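PDB 3EO8: BluB-like flavoprotein from Clostridium difficile 630, which binds flavin mononucleotide and, as a nitroreductase-family flavoprotein, probably acts as an oxidoreductase. Local coordinates for residues W46-I51 / V104-K109; T108-P113 / E187-A192. One frame throughout, in Å; residues are numbered along the deposited sequence.

Interaction 1 of 2, residues W46-I51 / V104-K109; sequences WHFVVI and VLVFTK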
# COMPACT_ATOMS: atom_id res chain seq x y z
N TRP A 46 11.09 2.80 -2.73
CA TRP A 46 10.56 2.82 -4.08
C TRP A 46 11.58 3.36 -5.06
O TRP A 46 12.38 4.23 -4.70
CB TRP A 46 9.29 3.66 -4.14
CG TRP A 46 9.35 4.99 -3.39
CD1 TRP A 46 10.04 6.11 -3.72
CD2 TRP A 46 8.57 5.34 -2.25
NE1 TRP A 46 9.77 7.13 -2.83
CE2 TRP A 46 8.87 6.67 -1.91
CE3 TRP A 46 7.67 4.63 -1.45
CZ2 TRP A 46 8.27 7.32 -0.81
CZ3 TRP A 46 7.10 5.26 -0.36
CH2 TRP A 46 7.39 6.60 -0.06
N HIS A 47 11.55 2.84 -6.29
CA HIS A 47 12.36 3.36 -7.40
C HIS A 47 11.54 3.15 -8.68
O HIS A 47 11.13 2.04 -8.97
CB HIS A 47 13.73 2.66 -7.53
CG HIS A 47 14.66 3.36 -8.48
ND1 HIS A 47 15.47 4.40 -8.08
CD2 HIS A 47 14.85 3.23 -9.81
CE1 HIS A 47 16.15 4.85 -9.12
NE2 HIS A 47 15.79 4.15 -10.18
N PHE A 48 11.32 4.21 -9.43
CA PHE A 48 10.50 4.14 -10.62
C PHE A 48 11.36 4.11 -11.88
O PHE A 48 12.07 5.08 -12.16
CB PHE A 48 9.55 5.37 -10.68
CG PHE A 48 8.59 5.42 -9.54
CD1 PHE A 48 9.00 5.87 -8.28
CD2 PHE A 48 7.28 4.98 -9.68
CE1 PHE A 48 8.13 5.86 -7.20
CE2 PHE A 48 6.40 4.97 -8.62
CZ PHE A 48 6.82 5.41 -7.37
N VAL A 49 11.27 3.02 -12.64
CA VAL A 49 11.99 2.86 -13.90
C VAL A 49 11.05 3.13 -15.04
O VAL A 49 10.09 2.41 -15.25
CB VAL A 49 12.59 1.44 -14.02
CG1 VAL A 49 13.36 1.29 -15.34
CG2 VAL A 49 13.49 1.16 -12.84
N VAL A 50 11.30 4.22 -15.77
CA VAL A 50 10.37 4.66 -16.80
C VAL A 50 10.80 4.20 -18.19
O VAL A 50 11.90 4.55 -18.66
CB VAL A 50 10.31 6.19 -16.79
CG1 VAL A 50 9.33 6.66 -17.86
CG2 VAL A 50 9.85 6.68 -15.42
N ILE A 51 9.95 3.43 -18.86
CA ILE A 51 10.29 2.86 -20.15
C ILE A 51 9.34 3.32 -21.23
O ILE A 51 8.13 3.19 -21.08
CB ILE A 51 10.25 1.32 -20.09
CG1 ILE A 51 11.25 0.80 -19.09
CG2 ILE A 51 10.56 0.70 -21.46
CD1 ILE A 51 10.98 -0.63 -18.64
N VAL A 104 5.96 1.76 -16.59
CA VAL A 104 6.78 2.11 -15.45
C VAL A 104 6.94 0.86 -14.58
O VAL A 104 5.97 0.23 -14.22
CB VAL A 104 6.16 3.22 -14.62
CG1 VAL A 104 7.13 3.64 -13.52
CG2 VAL A 104 5.77 4.43 -15.54
N LEU A 105 8.17 0.48 -14.28
CA LEU A 105 8.41 -0.61 -13.38
C LEU A 105 8.69 0.01 -12.05
O LEU A 105 9.61 0.85 -11.93
CB LEU A 105 9.60 -1.45 -13.82
CG LEU A 105 9.55 -2.01 -15.24
CD1 LEU A 105 10.83 -2.78 -15.48
CD2 LEU A 105 8.35 -2.86 -15.45
N VAL A 106 7.90 -0.37 -11.06
CA VAL A 106 8.05 0.18 -9.74
C VAL A 106 8.77 -0.85 -8.91
O VAL A 106 8.20 -1.91 -8.56
CB VAL A 106 6.72 0.56 -9.09
CG1 VAL A 106 7.03 1.37 -7.89
CG2 VAL A 106 5.86 1.41 -10.07
N PHE A 107 10.04 -0.56 -8.63
CA PHE A 107 10.88 -1.40 -7.77
C PHE A 107 10.69 -1.00 -6.32
O PHE A 107 10.35 0.14 -6.02
CB PHE A 107 12.36 -1.30 -8.15
CG PHE A 107 12.75 -2.16 -9.32
CD1 PHE A 107 12.38 -1.80 -10.61
CD2 PHE A 107 13.45 -3.33 -9.14
CE1 PHE A 107 12.74 -2.58 -11.71
CE2 PHE A 107 13.78 -4.15 -10.21
CZ PHE A 107 13.44 -3.77 -11.51
N THR A 108 10.91 -1.94 -5.42
CA THR A 108 10.71 -1.72 -4.01
C THR A 108 11.71 -2.62 -3.26
O THR A 108 12.48 -3.36 -3.88
CB THR A 108 9.23 -2.00 -3.61
OG1 THR A 108 9.00 -1.56 -2.26
CG2 THR A 108 8.87 -3.50 -3.76
N LYS A 109 11.77 -2.49 -1.95
CA LYS A 109 12.59 -3.32 -1.11
C LYS A 109 11.88 -3.63 0.21
O LYS A 109 10.91 -2.95 0.59
CB LYS A 109 13.94 -2.65 -0.87
CG LYS A 109 13.90 -1.35 -0.07
CD LYS A 109 15.30 -0.84 0.29
CE LYS A 109 15.18 0.57 0.89
NZ LYS A 109 16.39 1.06 1.62
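Strands 47-51 and 102-108 are antiparallel neighbours in the central sheet of the nitroreductase fold, with H47 opposite F107 and V49 opposite L105 as the hydrogen-bonded pairs. Each of these pairs closes a two-bond ring. V49 N points almost straight at L105 O (2.8 Å, 175° at the hydrogen), and L105 N returns a bond to V49 O. F107 N reaches H47 O in the carbonyl plane. Its partner bond, H47 N to F107 O at 3.0 Å, is less regular, for the donor stands above the carbonyl plane of F107 rather than on a lone pair. F107 O also takes a CA-H...O contact from W46.

The side chains of F48 and V106 lie side by side on one face of the sheet. Methyl CG1 of V106 sits over the F48 ring, 4.1 Å from its centroid, a CH-pi contact, while V104 CG1 comes to the edge of the same ring, near its plane, 4.1 Å from F48 CD2. With F48 CG anti to its carbonyl carbon (chi1 -63°), the ring is carried alongside strand 102-108, and I31 and A34 of helix 24-35 pack against it. On the face bearing H47, V49, L105 and F107, V49 CG2 meets F107 CD1 at 3.9 Å and also touches the edge of the H47 imidazole in plane. I51 CD1 meets L105 CD1 at 3.8 Å.

Between strands 47-51 and 102-108 the polar bonding is thus all backbone, and the side chains add apolar contacts. The other edge of 47-51 carries the sheet on into the second subunit: F48, V49 and V50 pair in parallel with a strand there, and H47 NE2 is hydrogen-bonded to T216 OG1 of that subunit.

Interaction 2 of 2, residues T108-P113 / E187-A192; sequences TKVYNP and EYFLGA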
# COMPACT_ATOMS: atom_id res chain seq x y z
N THR A 108 10.91 -1.94 -5.42
CA THR A 108 10.71 -1.72 -4.01
C THR A 108 11.71 -2.62 -3.26
O THR A 108 12.48 -3.36 -3.88
CB THR A 108 9.23 -2.00 -3.61
OG1 THR A 108 9.00 -1.56 -2.26
CG2 THR A 108 8.87 -3.50 -3.76
N LYS A 109 11.77 -2.49 -1.95
CA LYS A 109 12.59 -3.32 -1.11
C LYS A 109 11.88 -3.63 0.21
O LYS A 109 10.91 -2.95 0.59
CB LYS A 109 13.94 -2.65 -0.87
CG LYS A 109 13.90 -1.35 -0.07
CD LYS A 109 15.30 -0.84 0.29
CE LYS A 109 15.18 0.57 0.89
NZ LYS A 109 16.39 1.06 1.62
N VAL A 110 12.33 -4.68 0.88
CA VAL A 110 11.68 -5.12 2.11
C VAL A 110 11.87 -4.08 3.21
O VAL A 110 12.94 -3.48 3.32
CB VAL A 110 12.23 -6.50 2.60
CG1 VAL A 110 11.72 -6.81 4.00
CG2 VAL A 110 11.85 -7.59 1.65
N TYR A 111 10.82 -3.84 3.98
CA TYR A 111 10.86 -3.00 5.17
C TYR A 111 10.57 -3.88 6.37
O TYR A 111 9.50 -4.47 6.44
CB TYR A 111 9.84 -1.88 5.08
CG TYR A 111 9.67 -1.12 6.36
CD1 TYR A 111 10.73 -0.43 6.92
CD2 TYR A 111 8.45 -1.09 7.03
CE1 TYR A 111 10.58 0.26 8.11
CE2 TYR A 111 8.30 -0.38 8.18
CZ TYR A 111 9.39 0.29 8.73
OH TYR A 111 9.24 0.97 9.91
N ASN A 112 11.54 -4.01 7.28
CA ASN A 112 11.35 -4.78 8.52
C ASN A 112 10.68 -3.83 9.53
O ASN A 112 11.31 -2.86 9.96
CB ASN A 112 12.69 -5.31 9.03
CG ASN A 112 13.25 -6.42 8.17
OD1 ASN A 112 12.51 -7.17 7.50
ND2 ASN A 112 14.57 -6.53 8.16
N PRO A 113 9.41 -4.07 9.86
CA PRO A 113 8.61 -3.09 10.60
C PRO A 113 8.89 -3.13 12.09
O PRO A 113 9.65 -3.97 12.54
CB PRO A 113 7.17 -3.52 10.30
CG PRO A 113 7.29 -5.04 10.16
CD PRO A 113 8.63 -5.29 9.54
N GLU A 187 19.35 -4.23 -3.98
CA GLU A 187 18.51 -4.99 -3.04
C GLU A 187 17.02 -4.92 -3.39
O GLU A 187 16.18 -5.54 -2.71
CB GLU A 187 18.76 -4.50 -1.59
CG GLU A 187 18.13 -3.14 -1.29
CD GLU A 187 18.74 -2.40 -0.08
OE1 GLU A 187 18.70 -2.97 1.05
OE2 GLU A 187 19.20 -1.23 -0.24
N TYR A 188 16.69 -4.13 -4.41
CA TYR A 188 15.31 -3.90 -4.80
C TYR A 188 14.83 -5.01 -5.73
O TYR A 188 15.62 -5.71 -6.34
CB TYR A 188 15.13 -2.55 -5.47
CG TYR A 188 15.26 -1.33 -4.56
CD1 TYR A 188 16.47 -1.02 -3.94
CD2 TYR A 188 14.17 -0.48 -4.36
CE1 TYR A 188 16.58 0.11 -3.11
CE2 TYR A 188 14.27 0.65 -3.55
CZ TYR A 188 15.47 0.93 -2.92
OH TYR A 188 15.54 2.06 -2.13
N PHE A 189 13.51 -5.15 -5.81
CA PHE A 189 12.86 -6.13 -6.66
C PHE A 189 11.59 -5.47 -7.20
O PHE A 189 11.11 -4.45 -6.69
CB PHE A 189 12.56 -7.42 -5.87
CG PHE A 189 11.87 -7.20 -4.52
CD1 PHE A 189 10.48 -7.12 -4.41
CD2 PHE A 189 12.62 -7.08 -3.36
CE1 PHE A 189 9.88 -6.90 -3.16
CE2 PHE A 189 12.03 -6.89 -2.12
CZ PHE A 189 10.65 -6.79 -2.02
N LEU A 190 11.05 -6.05 -8.28
CA LEU A 190 9.86 -5.50 -8.91
C LEU A 190 8.69 -5.59 -7.95
O LEU A 190 8.39 -6.66 -7.41
CB LEU A 190 9.56 -6.25 -10.20
CG LEU A 190 8.42 -5.68 -11.00
CD1 LEU A 190 8.78 -4.32 -11.55
CD2 LEU A 190 8.01 -6.68 -12.08
N GLY A 191 8.06 -4.46 -7.66
CA GLY A 191 6.86 -4.46 -6.82
C GLY A 191 5.56 -4.44 -7.63
O GLY A 191 4.60 -5.15 -7.32
N ALA A 192 5.53 -3.59 -8.64
CA ALA A 192 4.34 -3.37 -9.44
C ALA A 192 4.78 -2.77 -10.78
O ALA A 192 5.93 -2.33 -10.90
CB ALA A 192 3.37 -2.43 -8.71
O HOH W 1 17.80 2.42 -0.92
O HOH W 2 14.91 -5.93 -0.27
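The Y188 ring carries K109 on one face: CB lies 4.0 Å from the ring centroid, over its centre, and water 1 sits at the edge in the ring plane. The F189 ring has T108 O over one face, 3.7 Å above the plane and offset toward the rim, while V110 CG2 touches F189 CE2 at 3.8 Å. The rings flank the antiparallel pairing of strands 102-108 and 189-197 in the sheet of the nitroreductase fold, close to where the chain leaves strand 102-108 for a loop. T108 and F189 form a hydrogen-bonded pair, T108 N to F189 O and F189 N to T108 O, both bonds nearly along the C=O axis. Just beyond, G191 and A192 both face V106 in a classic beta bulge.

K109 CG lies between the backbone N and the carbonyl carbon (chi1 65°), and from there the extended chain crosses the Y188 ring until CE is 3.4 Å from Y188 OH. K109 NZ stops 4.1 Å from E187 OE2, too far for a salt bridge, though the carboxylate would if anything stabilise the charge on NZ; water 1 instead accepts a hydrogen bond from NZ and joins Y188 OH at 2.6 Å.

T108 turns its hydroxyl to N45 O, which leaves methyl CG2 to pack on F189 CE1 and on G191. From the second subunit, I134 packs on F189 and K209 on Y188. At the outer margin, water 2 bridges the two segments, accepting a hydrogen bond from V110 N at 3.1 Å and donating one to E187 O at 2.8 Å.

How the interactions relate
Along the chain, interaction 1 comes first: residues 46-51 pair with 104-109 across an intervening region dominated by helices 54-75 and 80-93. The chain then leaves strand 102-108, and interaction 2 begins on T108 and K109, the residues both contacts share. Its loop runs from 113 to 187 and includes helices 116-121, 126-133, 137-155 and 170-181 with strand 159-163. The two loops follow one another, neither nesting nor crossing. Strand 102-108 is therefore flanked by 47-51 and 189-197, and F107 CD2 packs on the backbone of F189. Both contacts also reach the second subunit, at different parts of it.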